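Local atomic coordinates of ECXA (Escherichia coli, PDB entry 4L63), a protein that binds a zinc ion through three histidines and probably acts as a metallopeptidase of the metzincin type. Residues N41-T46 against Q55-Y60; T96-N101 against R115-I120; R125-N130 against E148-K153. One frame throughout, in Å; residues are numbered along the deposited sequence.

How the contacts relate
The three contacts follow one another along the chain, and their centres lie 12 to 15 Å apart. Contact 1, the hairpin 41-46/55-60, touches both of the others. I42 CG2 meets I120 CD1 of contact 2 at 3.6 Å, and L56 CD2 meets I150 CG2 of contact 3 at 3.6 Å. Contacts 2 and 3 are joined through helix 120-126, which follows strand 115-119 directly and continues into segment 125-130. L56 and V127 pack on the N-terminal part of helix 146-165; I118 and T116 touch it further on, where H160 and H164 bind zinc. The side chain of I118 is about 10 Å from the zinc ion, that of K153 about 12 Å and that of Y60 about 13 Å.

Contact 1: N41-T46 against Q55-Y60; sequences NITINT and QLTINY
Strands 41-44 and 56-59 run antiparallel, their axes 158° apart and 4.2 Å from each other at the closest, with I42 and I58 as a hydrogen-bonded pair. I42 N gives a short bond of 2.6 Å to I58 O, and I58 N returns a longer one of 3.3 Å to I42 O, lying in the carbonyl plane on a lone pair. The same oxygen takes a second donor. T57 OG1 stands above that plane, 3.2 Å from I42 O, because T57 holds its hydroxyl opposite its own backbone N (chi1 -171°). T57 CA also brings a CH...O contact to this carbonyl, which is thus approached from three points. The pair forms a two-stranded beta hairpin separate from the mixed sheet of the domain; I42, I44, L56 and I58 share one face, T43 and T57 the other. From the first face, I42 and I44 reach helix 120-126 and L56 reaches helix 146-165. I42 sends CD1 obliquely to the ring of Y60, 3.6 Å from CD1 of the tyrosine, and the Y60 side chain goes on to pack against I118 and I158. At the N41 end of the pair, the amides of N41 and N59 lie side by side, their planes 15° apart, with N41 ND2 3.6 Å from N59 CB. Toward the connecting loop, N45 CB rests 4.1 Å from Q55 CA.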
ATOM      1  N   ASN A  41      21.586 -36.711 -18.342  1.00137.46           N
ATOM      2  CA  ASN A  41      20.882 -36.687 -17.079  1.00137.17           C
ATOM      3  C   ASN A  41      21.911 -36.351 -16.013  1.00135.33           C
ATOM      4  O   ASN A  41      23.077 -36.737 -16.126  1.00136.41           O
ATOM      5  CB  ASN A  41      20.218 -38.036 -16.795  1.00139.58           C
ATOM      6  CG  ASN A  41      18.870 -38.181 -17.476  1.00138.89           C
ATOM      7  OD1 ASN A  41      17.863 -38.479 -16.834  1.00138.15           O
ATOM      8  ND2 ASN A  41      18.845 -37.966 -18.786  1.00138.82           N
ATOM      9  N   ILE A  42      21.492 -35.627 -14.985  1.00131.79           N
ATOM     10  CA  ILE A  42      22.402 -35.268 -13.907  1.00128.13           C
ATOM     11  C   ILE A  42      22.620 -36.455 -12.966  1.00126.52           C
ATOM     12  O   ILE A  42      21.663 -37.102 -12.529  1.00129.49           O
ATOM     13  CB  ILE A  42      21.880 -34.049 -13.126  1.00125.55           C
ATOM     14  CG1 ILE A  42      22.272 -32.758 -13.845  1.00125.82           C
ATOM     15  CG2 ILE A  42      22.454 -34.019 -11.737  1.00123.01           C
ATOM     16  CD1 ILE A  42      21.913 -31.504 -13.072  1.00124.89           C
ATOM     17  N   THR A  43      23.891 -36.748 -12.684  1.00121.37           N
ATOM     18  CA  THR A  43      24.248 -37.826 -11.767  1.00116.86           C
ATOM     19  C   THR A  43      24.848 -37.262 -10.473  1.00113.63           C
ATOM     20  O   THR A  43      26.063 -37.112 -10.355  1.00114.74           O
ATOM     21  CB  THR A  43      25.246 -38.824 -12.408  1.00115.14           C
ATOM     22  OG1 THR A  43      24.639 -39.423 -13.559  1.00117.31           O
ATOM     23  CG2 THR A  43      25.583 -39.941 -11.416  1.00114.25           C
ATOM     24  N   ILE A  44      23.963 -36.903  -9.543  1.00111.16           N
ATOM     25  CA  ILE A  44      24.266 -36.635  -8.133  1.00114.24           C
ATOM     26  C   ILE A  44      24.100 -37.906  -7.319  1.00117.58           C
ATOM     27  O   ILE A  44      23.086 -38.542  -7.499  1.00117.11           O
ATOM     28  CB  ILE A  44      23.260 -35.635  -7.493  1.00102.60           C
ATOM     29  CG1 ILE A  44      22.988 -34.426  -8.379  1.00105.27           C
ATOM     30  CG2 ILE A  44      23.747 -35.200  -6.135  1.00100.89           C
ATOM     31  CD1 ILE A  44      21.653 -33.784  -8.109  1.00106.80           C
ATOM     32  N   ASN A  45      25.030 -38.246  -6.409  1.00124.28           N
ATOM     33  CA  ASN A  45      24.717 -39.046  -5.173  1.00130.04           C
ATOM     34  C   ASN A  45      25.665 -38.954  -3.965  1.00130.60           C
ATOM     35  O   ASN A  45      26.884 -38.921  -4.098  1.00128.13           O
ATOM     36  CB  ASN A  45      24.535 -40.562  -5.443  1.00137.46           C
ATOM     37  CG  ASN A  45      25.763 -41.217  -5.962  1.00139.36           C
ATOM     38  OD1 ASN A  45      26.700 -40.542  -6.358  1.00138.52           O
ATOM     39  ND2 ASN A  45      25.754 -42.527  -6.033  1.00140.12           N
ATOM     40  N   THR A  46      25.045 -38.994  -2.782  1.00135.16           N
ATOM     41  CA  THR A  46      25.718 -38.798  -1.491  1.00137.28           C
ATOM     42  C   THR A  46      25.879 -40.090  -0.671  1.00142.91           C
ATOM     43  O   THR A  46      25.282 -41.120  -0.989  1.00146.21           O
ATOM     44  CB  THR A  46      24.944 -37.786  -0.631  1.00134.36           C
ATOM     45  OG1 THR A  46      25.725 -37.457   0.522  1.00135.52           O
ATOM     46  CG2 THR A  46      23.648 -38.423  -0.160  1.00131.91           C
ATOM     47  N   GLN A  55      21.020 -42.990  -4.084  1.00126.50           N
ATOM     48  CA  GLN A  55      21.222 -42.924  -5.535  1.00123.63           C
ATOM     49  C   GLN A  55      20.068 -42.283  -6.362  1.00117.45           C
ATOM     50  O   GLN A  55      18.880 -42.524  -6.122  1.00120.83           O
ATOM     51  CB  GLN A  55      21.630 -44.304  -6.093  1.00126.37           C
ATOM     52  CG  GLN A  55      21.980 -44.164  -7.590  1.00128.33           C
ATOM     53  CD  GLN A  55      22.561 -45.395  -8.256  1.00132.76           C
ATOM     54  OE1 GLN A  55      22.816 -46.404  -7.594  1.00133.77           O
ATOM     55  NE2 GLN A  55      22.834 -45.300  -9.549  1.00135.58           N
ATOM     56  N   LEU A  56      20.465 -41.419  -7.313  1.00114.71           N
ATOM     57  CA  LEU A  56      19.541 -40.612  -8.139  1.00113.05           C
ATOM     58  C   LEU A  56      20.126 -40.081  -9.481  1.00118.28           C
ATOM     59  O   LEU A  56      21.263 -39.606  -9.532  1.00114.63           O
ATOM     60  CB  LEU A  56      19.035 -39.407  -7.332  1.00110.28           C
ATOM     61  CG  LEU A  56      18.375 -38.254  -8.110  1.00108.26           C
ATOM     62  CD1 LEU A  56      16.942 -38.603  -8.494  1.00109.05           C
ATOM     63  CD2 LEU A  56      18.430 -36.931  -7.356  1.00105.38           C
ATOM     64  N   THR A  57      19.335 -40.154 -10.558  1.00121.57           N
ATOM     65  CA  THR A  57      19.668 -39.515 -11.845  1.00124.68           C
ATOM     66  C   THR A  57      18.399 -38.941 -12.500  1.00124.99           C
ATOM     67  O   THR A  57      17.326 -39.536 -12.408  1.00127.66           O
ATOM     68  CB  THR A  57      20.371 -40.504 -12.825  1.00119.54           C
ATOM     69  OG1 THR A  57      20.855 -39.799 -13.976  1.00121.32           O
ATOM     70  CG2 THR A  57      19.428 -41.617 -13.268  1.00121.75           C
ATOM     71  N   ILE A  58      18.511 -37.779 -13.141  1.00123.41           N
ATOM     72  CA  ILE A  58      17.339 -37.150 -13.750  1.00121.54           C
ATOM     73  C   ILE A  58      17.789 -36.177 -14.842  1.00115.07           C
ATOM     74  O   ILE A  58      18.903 -35.656 -14.799  1.00113.10           O
ATOM     75  CB  ILE A  58      16.471 -36.413 -12.690  1.00108.27           C
ATOM     76  CG1 ILE A  58      15.076 -36.094 -13.240  1.00107.70           C
ATOM     77  CG2 ILE A  58      17.174 -35.152 -12.187  1.00101.48           C
ATOM     78  CD1 ILE A  58      14.218 -37.319 -13.507  1.00105.93           C
ATOM     79  N   ASN A  59      16.930 -35.945 -15.826  1.00115.11           N
ATOM     80  CA  ASN A  59      17.292 -35.139 -16.979  1.00112.58           C
ATOM     81  C   ASN A  59      17.308 -33.635 -16.688  1.00110.76           C
ATOM     82  O   ASN A  59      16.351 -33.069 -16.161  1.00 97.28           O
ATOM     83  CB  ASN A  59      16.354 -35.502 -18.135  1.00115.54           C
ATOM     84  CG  ASN A  59      14.975 -35.903 -17.654  1.00118.17           C
ATOM     85  OD1 ASN A  59      14.729 -35.981 -16.451  1.00115.03           O
ATOM     86  ND2 ASN A  59      14.129 -36.329 -18.584  1.00122.81           N
ATOM     87  N   TYR A  60      18.452 -33.027 -16.994  1.00110.09           N
ATOM     88  CA  TYR A  60      18.684 -31.599 -16.818  1.00108.39           C
ATOM     89  C   TYR A  60      17.632 -30.786 -17.556  1.00106.20           C
ATOM     90  O   TYR A  60      17.185 -29.733 -17.092  1.00 97.34           O
ATOM     91  CB  TYR A  60      20.085 -31.232 -17.325  1.00110.44           C
ATOM     92  CG  TYR A  60      20.641 -29.951 -16.756  1.00109.85           C
ATOM     93  CD1 TYR A  60      20.219 -29.476 -15.522  1.00108.30           C
ATOM     94  CD2 TYR A  60      21.591 -29.214 -17.454  1.00112.36           C
ATOM     95  CE1 TYR A  60      20.726 -28.305 -14.997  1.00106.55           C
ATOM     96  CE2 TYR A  60      22.103 -28.041 -16.937  1.00111.34           C
ATOM     97  CZ  TYR A  60      21.667 -27.593 -15.710  1.00106.44           C
ATOM     98  OH  TYR A  60      22.177 -26.428 -15.198  1.00 99.46           O
TER

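Contact 2: T96-N101 against R115-I120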
ATOM      1  N   THR A  96      28.950 -28.616 -13.580  1.00 89.08           N
ATOM      2  CA  THR A  96      30.369 -28.460 -13.278  1.00 90.07           C
ATOM      3  C   THR A  96      30.778 -29.357 -12.113  1.00 97.29           C
ATOM      4  O   THR A  96      29.927 -29.931 -11.435  1.00 92.45           O
ATOM      5  CB  THR A  96      30.724 -27.001 -12.927  1.00 89.06           C
ATOM      6  OG1 THR A  96      29.933 -26.566 -11.812  1.00 83.32           O
ATOM      7  CG2 THR A  96      30.478 -26.075 -14.113  1.00 87.41           C
ATOM      8  N   ASN A  97      32.081 -29.467 -11.878  1.00103.27           N
ATOM      9  CA  ASN A  97      32.595 -30.249 -10.760  1.00112.84           C
ATOM     10  C   ASN A  97      33.686 -29.509  -9.997  1.00112.49           C
ATOM     11  O   ASN A  97      34.844 -29.924 -10.000  1.00118.93           O
ATOM     12  CB  ASN A  97      33.133 -31.601 -11.246  1.00123.58           C
ATOM     13  CG  ASN A  97      32.116 -32.721 -11.113  1.00127.84           C
ATOM     14  OD1 ASN A  97      31.942 -33.286 -10.033  1.00129.36           O
ATOM     15  ND2 ASN A  97      31.449 -33.054 -12.213  1.00129.83           N
ATOM     16  N   TYR A  98      33.316 -28.413  -9.343  1.00102.47           N
ATOM     17  CA  TYR A  98      34.266 -27.666  -8.528  1.00 98.77           C
ATOM     18  C   TYR A  98      34.304 -28.203  -7.096  1.00 96.19           C
ATOM     19  O   TYR A  98      35.354 -28.173  -6.450  1.00 92.56           O
ATOM     20  CB  TYR A  98      33.932 -26.167  -8.517  1.00 96.00           C
ATOM     21  CG  TYR A  98      34.057 -25.481  -9.864  1.00102.42           C
ATOM     22  CD1 TYR A  98      35.284 -25.002 -10.309  1.00108.84           C
ATOM     23  CD2 TYR A  98      32.945 -25.285 -10.676  1.00103.18           C
ATOM     24  CE1 TYR A  98      35.405 -24.368 -11.537  1.00111.51           C
ATOM     25  CE2 TYR A  98      33.055 -24.648 -11.902  1.00105.98           C
ATOM     26  CZ  TYR A  98      34.287 -24.194 -12.328  1.00110.60           C
ATOM     27  OH  TYR A  98      34.398 -23.562 -13.547  1.00113.84           O
ATOM     28  N   ALA A  99      33.161 -28.704  -6.622  1.00 99.46           N
ATOM     29  CA  ALA A  99      32.991 -29.161  -5.239  1.00101.03           C
ATOM     30  C   ALA A  99      33.413 -28.071  -4.257  1.00100.88           C
ATOM     31  O   ALA A  99      34.346 -28.253  -3.475  1.00 96.11           O
ATOM     32  CB  ALA A  99      33.780 -30.445  -4.995  1.00104.57           C
ATOM     33  N   ASP A 100      32.702 -26.948  -4.290  1.00105.04           N
ATOM     34  CA  ASP A 100      33.220 -25.711  -3.717  1.00108.56           C
ATOM     35  C   ASP A 100      32.133 -24.999  -2.886  1.00106.19           C
ATOM     36  O   ASP A 100      32.031 -23.779  -2.850  1.00107.10           O
ATOM     37  CB  ASP A 100      33.813 -24.864  -4.874  1.00121.84           C
ATOM     38  CG  ASP A 100      34.183 -23.435  -4.484  1.00122.51           C
ATOM     39  OD1 ASP A 100      33.307 -22.542  -4.506  1.00123.26           O
ATOM     40  OD2 ASP A 100      35.361 -23.212  -4.144  1.00123.93           O
ATOM     41  N   ASN A 101      31.332 -25.792  -2.178  1.00103.37           N
ATOM     42  CA  ASN A 101      30.436 -25.243  -1.156  1.00 97.29           C
ATOM     43  C   ASN A 101      29.430 -24.252  -1.765  1.00 88.36           C
ATOM     44  O   ASN A 101      29.096 -23.228  -1.170  1.00 82.57           O
ATOM     45  CB  ASN A 101      31.288 -24.593  -0.044  1.00 99.43           C
ATOM     46  CG  ASN A 101      30.481 -24.140   1.158  1.00101.94           C
ATOM     47  OD1 ASN A 101      29.488 -24.765   1.536  1.00106.10           O
ATOM     48  ND2 ASN A 101      30.915 -23.043   1.773  1.00 98.96           N
ATOM     49  N   ARG A 115      24.992 -17.467 -18.368  1.00 78.45           N
ATOM     50  CA  ARG A 115      25.296 -18.870 -18.145  1.00 78.40           C
ATOM     51  C   ARG A 115      24.912 -19.326 -16.745  1.00 77.06           C
ATOM     52  O   ARG A 115      25.242 -18.677 -15.750  1.00 75.56           O
ATOM     53  CB  ARG A 115      26.785 -19.142 -18.396  1.00 79.68           C
ATOM     54  CG  ARG A 115      27.481 -18.101 -19.268  1.00 81.15           C
ATOM     55  CD  ARG A 115      28.958 -18.423 -19.444  1.00 82.68           C
ATOM     56  NE  ARG A 115      29.679 -18.413 -18.172  1.00 84.66           N
ATOM     57  CZ  ARG A 115      30.808 -19.079 -17.949  1.00 86.94           C
ATOM     58  NH1 ARG A 115      31.395 -19.019 -16.761  1.00 87.39           N
ATOM     59  NH2 ARG A 115      31.352 -19.809 -18.914  1.00 89.87           N
ATOM     60  N   THR A 116      24.201 -20.445 -16.679  1.00 76.50           N
ATOM     61  CA  THR A 116      23.866 -21.063 -15.406  1.00 75.16           C
ATOM     62  C   THR A 116      24.562 -22.410 -15.268  1.00 76.03           C
ATOM     63  O   THR A 116      24.472 -23.256 -16.155  1.00 77.55           O
ATOM     64  CB  THR A 116      22.349 -21.261 -15.252  1.00 75.98           C
ATOM     65  OG1 THR A 116      21.734 -20.006 -14.935  1.00 73.68           O
ATOM     66  CG2 THR A 116      22.051 -22.254 -14.141  1.00 73.82           C
ATOM     67  N   ARG A 117      25.260 -22.606 -14.154  1.00 78.11           N
ATOM     68  CA  ARG A 117      25.905 -23.885 -13.899  1.00 79.41           C
ATOM     69  C   ARG A 117      25.358 -24.548 -12.632  1.00 77.30           C
ATOM     70  O   ARG A 117      25.093 -23.888 -11.625  1.00 73.62           O
ATOM     71  CB  ARG A 117      27.425 -23.711 -13.803  1.00 83.57           C
ATOM     72  CG  ARG A 117      27.889 -22.874 -12.632  1.00 87.97           C
ATOM     73  CD  ARG A 117      29.395 -22.711 -12.626  1.00 94.14           C
ATOM     74  NE  ARG A 117      29.830 -21.965 -11.450  1.00 97.14           N
ATOM     75  CZ  ARG A 117      30.102 -22.532 -10.278  1.00 99.02           C
ATOM     76  NH1 ARG A 117      30.486 -21.790  -9.251  1.00101.00           N
ATOM     77  NH2 ARG A 117      29.986 -23.843 -10.131  1.00 96.12           N
ATOM     78  N   ILE A 118      25.160 -25.860 -12.712  1.00 76.64           N
ATOM     79  CA  ILE A 118      24.779 -26.667 -11.562  1.00 76.22           C
ATOM     80  C   ILE A 118      25.933 -27.587 -11.207  1.00 83.51           C
ATOM     81  O   ILE A 118      26.204 -28.560 -11.915  1.00 88.14           O
ATOM     82  CB  ILE A 118      23.513 -27.513 -11.829  1.00 79.98           C
ATOM     83  CG1 ILE A 118      22.291 -26.614 -12.031  1.00 75.56           C
ATOM     84  CG2 ILE A 118      23.275 -28.497 -10.685  1.00 77.10           C
ATOM     85  CD1 ILE A 118      21.903 -25.815 -10.813  1.00 74.08           C
ATOM     86  N   ASP A 119      26.630 -27.270 -10.124  1.00 80.45           N
ATOM     87  CA  ASP A 119      27.743 -28.097  -9.683  1.00 87.65           C
ATOM     88  C   ASP A 119      27.228 -29.463  -9.264  1.00 93.64           C
ATOM     89  O   ASP A 119      26.233 -29.564  -8.558  1.00 99.91           O
ATOM     90  CB  ASP A 119      28.493 -27.431  -8.530  1.00 85.07           C
ATOM     91  CG  ASP A 119      29.892 -27.981  -8.359  1.00 89.82           C
ATOM     92  OD1 ASP A 119      30.063 -28.956  -7.596  1.00 90.77           O
ATOM     93  OD2 ASP A 119      30.822 -27.441  -8.993  1.00 87.73           O
ATOM     94  N   ILE A 120      27.898 -30.516  -9.713  1.00 90.21           N
ATOM     95  CA  ILE A 120      27.486 -31.864  -9.357  1.00 89.87           C
ATOM     96  C   ILE A 120      28.272 -32.343  -8.139  1.00 90.57           C
ATOM     97  O   ILE A 120      27.738 -33.046  -7.279  1.00 88.93           O
ATOM     98  CB  ILE A 120      27.679 -32.837 -10.530  1.00 94.94           C
ATOM     99  CG1 ILE A 120      26.986 -32.300 -11.784  1.00 87.07           C
ATOM    100  CG2 ILE A 120      27.134 -34.200 -10.178  1.00 97.41           C
ATOM    101  CD1 ILE A 120      25.494 -32.134 -11.630  1.00 86.85           C
TER
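D119 and T96 cross at about a right angle, and the D119 carboxylate gathers the T96 hydroxyl and the backbone N-H groups of Y98 and A99. OD2 takes two bonds of different geometry. Y98 N meets the syn lone pair of D119 OD2 at 2.7 Å, whereas T96 OG1 donates to D119 OD2 from the anti side at 3.1 Å, out of the carboxylate plane. D119 OD1 accepts A99 N at 3.3 Å on its syn side and also S122 N, beyond the segment. T96 holds its hydroxyl between its backbone N and carbonyl carbon (chi1 58°), where it can give its proton to D119 while accepting from R117. The R117 chain runs extended from CG to NE past T96 CG2, and its NH2 reaches T96 OG1 at 3.2 Å, with the hydroxyl at the guanidinium edge, near its plane. The ring of Y98 is steeply inclined to this guanidinium, the planes 67° apart. Y98 CE2 lies over one guanidinium face, and Y98 CD2 is 3.3 Å from R117 NH2. The carboxylate instead meets the ring edge near its plane, the planes 30° apart. The long, weak ion pair of R117 NH2 with D119 OD2, within the strand, may add a little to the stability of the negative charge. Along the backbone, T96 N bonds to I118 O, and I120 N points almost straight at T96 O at 2.7 Å. T96 and D119 thereby form a parallel bridge at the end of strand 91-96, where the chain leaves the mixed sheet; D119 is the N-cap of helix 120-126, OD1 capping S122 N, so one carboxylate ties the helix start to the loop that follows strand 91-96.

Contact 3: R125-N130 against E148-K153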
ATOM      1  N   ARG A 125      28.327 -33.627  -2.075  1.00120.08           N
ATOM      2  CA  ARG A 125      28.978 -33.363  -0.797  1.00121.06           C
ATOM      3  C   ARG A 125      28.058 -32.706   0.233  1.00115.84           C
ATOM      4  O   ARG A 125      27.980 -33.160   1.377  1.00117.28           O
ATOM      5  CB  ARG A 125      30.210 -32.481  -1.028  1.00124.29           C
ATOM      6  CG  ARG A 125      30.947 -32.025   0.225  1.00127.00           C
ATOM      7  CD  ARG A 125      31.543 -33.177   1.015  1.00132.91           C
ATOM      8  NE  ARG A 125      32.295 -32.699   2.174  1.00133.87           N
ATOM      9  CZ  ARG A 125      31.763 -32.430   3.362  1.00133.90           C
ATOM     10  NH1 ARG A 125      30.461 -32.588   3.568  1.00134.13           N
ATOM     11  NH2 ARG A 125      32.537 -31.999   4.350  1.00134.43           N
ATOM     12  N   ILE A 126      27.362 -31.643  -0.166  1.00107.49           N
ATOM     13  CA  ILE A 126      26.647 -30.816   0.806  1.00 99.41           C
ATOM     14  C   ILE A 126      25.124 -30.739   0.633  1.00 93.10           C
ATOM     15  O   ILE A 126      24.485 -29.904   1.271  1.00 94.99           O
ATOM     16  CB  ILE A 126      27.185 -29.355   0.799  1.00 79.15           C
ATOM     17  CG1 ILE A 126      26.772 -28.620  -0.480  1.00 79.80           C
ATOM     18  CG2 ILE A 126      28.696 -29.327   0.968  1.00 77.56           C
ATOM     19  CD1 ILE A 126      27.101 -27.138  -0.471  1.00 78.17           C
ATOM     20  N   VAL A 127      24.529 -31.596  -0.196  1.00 93.07           N
ATOM     21  CA  VAL A 127      23.086 -31.485  -0.442  1.00 94.82           C
ATOM     22  C   VAL A 127      22.252 -31.921   0.767  1.00 95.41           C
ATOM     23  O   VAL A 127      21.142 -31.426   0.967  1.00 94.41           O
ATOM     24  CB  VAL A 127      22.633 -32.303  -1.680  1.00 79.67           C
ATOM     25  CG1 VAL A 127      22.608 -33.780  -1.376  1.00 79.38           C
ATOM     26  CG2 VAL A 127      21.255 -31.849  -2.145  1.00 75.52           C
ATOM     27  N   MET A 128      22.785 -32.829   1.582  1.00 94.28           N
ATOM     28  CA  MET A 128      22.038 -33.336   2.729  1.00 93.77           C
ATOM     29  C   MET A 128      22.588 -32.821   4.055  1.00 93.43           C
ATOM     30  O   MET A 128      22.303 -33.383   5.112  1.00 97.12           O
ATOM     31  CB  MET A 128      22.027 -34.868   2.730  1.00 94.67           C
ATOM     32  CG  MET A 128      21.280 -35.484   1.557  1.00 92.66           C
ATOM     33  SD  MET A 128      20.374 -36.971   2.025  1.00137.99           S
ATOM     34  CE  MET A 128      21.640 -37.893   2.899  1.00115.88           C
ATOM     35  N   ASN A 129      23.364 -31.743   3.997  1.00 91.56           N
ATOM     36  CA  ASN A 129      23.931 -31.141   5.198  1.00 90.82           C
ATOM     37  C   ASN A 129      22.869 -30.595   6.143  1.00 96.56           C
ATOM     38  O   ASN A 129      23.140 -30.355   7.319  1.00 95.33           O
ATOM     39  CB  ASN A 129      24.909 -30.029   4.823  1.00 85.38           C
ATOM     40  CG  ASN A 129      26.311 -30.546   4.599  1.00 89.15           C
ATOM     41  OD1 ASN A 129      26.513 -31.720   4.288  1.00 92.79           O
ATOM     42  ND2 ASN A 129      27.294 -29.668   4.755  1.00 89.14           N
ATOM     43  N   ASN A 130      21.660 -30.398   5.637  1.00101.39           N
ATOM     44  CA  ASN A 130      20.588 -29.896   6.475  1.00103.09           C
ATOM     45  C   ASN A 130      19.389 -30.836   6.435  1.00107.90           C
ATOM     46  O   ASN A 130      18.267 -30.435   6.735  1.00106.48           O
ATOM     47  CB  ASN A 130      20.214 -28.481   6.040  1.00100.39           C
ATOM     48  CG  ASN A 130      21.204 -27.451   6.527  1.00100.71           C
ATOM     49  OD1 ASN A 130      21.922 -26.842   5.735  1.00100.90           O
ATOM     50  ND2 ASN A 130      21.241 -27.243   7.835  1.00101.74           N
ATOM     51  N   GLU A 148      14.209 -37.712  -2.718  1.00111.30           N
ATOM     52  CA  GLU A 148      13.374 -36.582  -3.124  1.00108.44           C
ATOM     53  C   GLU A 148      13.717 -35.268  -2.432  1.00100.97           C
ATOM     54  O   GLU A 148      13.312 -34.208  -2.901  1.00 99.74           O
ATOM     55  CB  GLU A 148      11.890 -36.896  -2.915  1.00111.59           C
ATOM     56  CG  GLU A 148      11.583 -37.849  -1.788  1.00118.27           C
ATOM     57  CD  GLU A 148      10.215 -38.484  -1.944  1.00122.39           C
ATOM     58  OE1 GLU A 148       9.951 -39.065  -3.017  1.00125.14           O
ATOM     59  OE2 GLU A 148       9.403 -38.394  -0.999  1.00122.49           O
ATOM     60  N   TYR A 149      14.461 -35.321  -1.332  1.00 99.07           N
ATOM     61  CA  TYR A 149      14.971 -34.090  -0.737  1.00 96.53           C
ATOM     62  C   TYR A 149      16.083 -33.522  -1.620  1.00 99.42           C
ATOM     63  O   TYR A 149      16.355 -32.321  -1.595  1.00 93.95           O
ATOM     64  CB  TYR A 149      15.475 -34.320   0.692  1.00 94.51           C
ATOM     65  CG  TYR A 149      16.196 -33.121   1.280  1.00 90.14           C
ATOM     66  CD1 TYR A 149      15.484 -32.045   1.808  1.00 86.16           C
ATOM     67  CD2 TYR A 149      17.586 -33.064   1.311  1.00 89.88           C
ATOM     68  CE1 TYR A 149      16.137 -30.946   2.342  1.00 82.95           C
ATOM     69  CE2 TYR A 149      18.246 -31.971   1.844  1.00 88.35           C
ATOM     70  CZ  TYR A 149      17.517 -30.915   2.357  1.00 87.46           C
ATOM     71  OH  TYR A 149      18.175 -29.829   2.888  1.00 87.74           O
ATOM     72  N   ILE A 150      16.713 -34.389  -2.411  1.00101.01           N
ATOM     73  CA  ILE A 150      17.756 -33.966  -3.341  1.00100.03           C
ATOM     74  C   ILE A 150      17.136 -33.392  -4.626  1.00100.35           C
ATOM     75  O   ILE A 150      17.673 -32.446  -5.211  1.00 99.94           O
ATOM     76  CB  ILE A 150      18.720 -35.134  -3.673  1.00 93.25           C
ATOM     77  CG1 ILE A 150      19.521 -35.526  -2.427  1.00 91.90           C
ATOM     78  CG2 ILE A 150      19.689 -34.749  -4.778  1.00 90.38           C
ATOM     79  CD1 ILE A 150      20.321 -36.801  -2.587  1.00 98.58           C
ATOM     80  N   LYS A 151      16.000 -33.945  -5.054  1.00100.31           N
ATOM     81  CA  LYS A 151      15.260 -33.379  -6.188  1.00 92.31           C
ATOM     82  C   LYS A 151      14.645 -32.030  -5.819  1.00 83.90           C
ATOM     83  O   LYS A 151      14.622 -31.106  -6.633  1.00 80.25           O
ATOM     84  CB  LYS A 151      14.162 -34.335  -6.676  1.00 91.21           C
ATOM     85  CG  LYS A 151      14.503 -35.813  -6.571  1.00 98.37           C
ATOM     86  CD  LYS A 151      13.250 -36.682  -6.561  1.00 98.57           C
ATOM     87  CE  LYS A 151      13.109 -37.521  -7.813  1.00105.10           C
ATOM     88  NZ  LYS A 151      12.264 -38.718  -7.543  1.00105.72           N
ATOM     89  N   LEU A 152      14.140 -31.932  -4.592  1.00 81.16           N
ATOM     90  CA  LEU A 152      13.585 -30.683  -4.081  1.00 78.92           C
ATOM     91  C   LEU A 152      14.638 -29.584  -4.138  1.00 79.04           C
ATOM     92  O   LEU A 152      14.393 -28.500  -4.670  1.00 75.30           O
ATOM     93  CB  LEU A 152      13.079 -30.864  -2.646  1.00 77.99           C
ATOM     94  CG  LEU A 152      12.612 -29.602  -1.910  1.00 73.16           C
ATOM     95  CD1 LEU A 152      11.490 -28.925  -2.673  1.00 69.69           C
ATOM     96  CD2 LEU A 152      12.182 -29.922  -0.484  1.00 72.51           C
ATOM     97  N   LYS A 153      15.816 -29.891  -3.599  1.00 78.87           N
ATOM     98  CA  LYS A 153      16.938 -28.962  -3.577  1.00 78.33           C
ATOM     99  C   LYS A 153      17.373 -28.580  -4.991  1.00 74.91           C
ATOM    100  O   LYS A 153      17.780 -27.444  -5.237  1.00 66.41           O
ATOM    101  CB  LYS A 153      18.112 -29.571  -2.807  1.00 80.90           C
ATOM    102  CG  LYS A 153      18.746 -28.641  -1.785  1.00 84.00           C
ATOM    103  CD  LYS A 153      17.881 -28.524  -0.538  1.00 84.33           C
ATOM    104  CE  LYS A 153      18.541 -27.646   0.517  1.00 85.47           C
ATOM    105  NZ  LYS A 153      19.180 -26.436  -0.068  1.00 83.12           N
TER
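V127 and I150 meet at about a right angle, joining the segment that continues from helix 120-126 to helix 146-165. From V127 CB the two methyls diverge. CG1, set between the backbone N and the carbonyl carbon (chi1 75°), touches I150 CG1 at 3.7 Å and I150 CD1 at 4.0 Å. CG2, opposite the backbone N, reaches K153 CB at 3.9 Å and lies 4.1 Å from I150 CG1, so it sits between side chains one helical turn apart. The V127 carbonyl faces the edge of the Y149 ring near its plane, with O 3.1 Å from CE2, and M128 CA lies at that edge too. M128 CG lies 4.4 Å from both Y149 CD2 and I150 CG1. After the type I beta turn from I126 to N129, N130 CB lies 4.0 Å from Y149 OH. Outside the two segments, F131 meets the Y149 ring edge-to-face and I208 packs on it. With no hydrogen bond between them, the segments are held by apolar packing and a carbonyl at an aromatic edge, and the buried Y149 OH is left without a hydrogen-bond partner in the model, probably at some cost in energy.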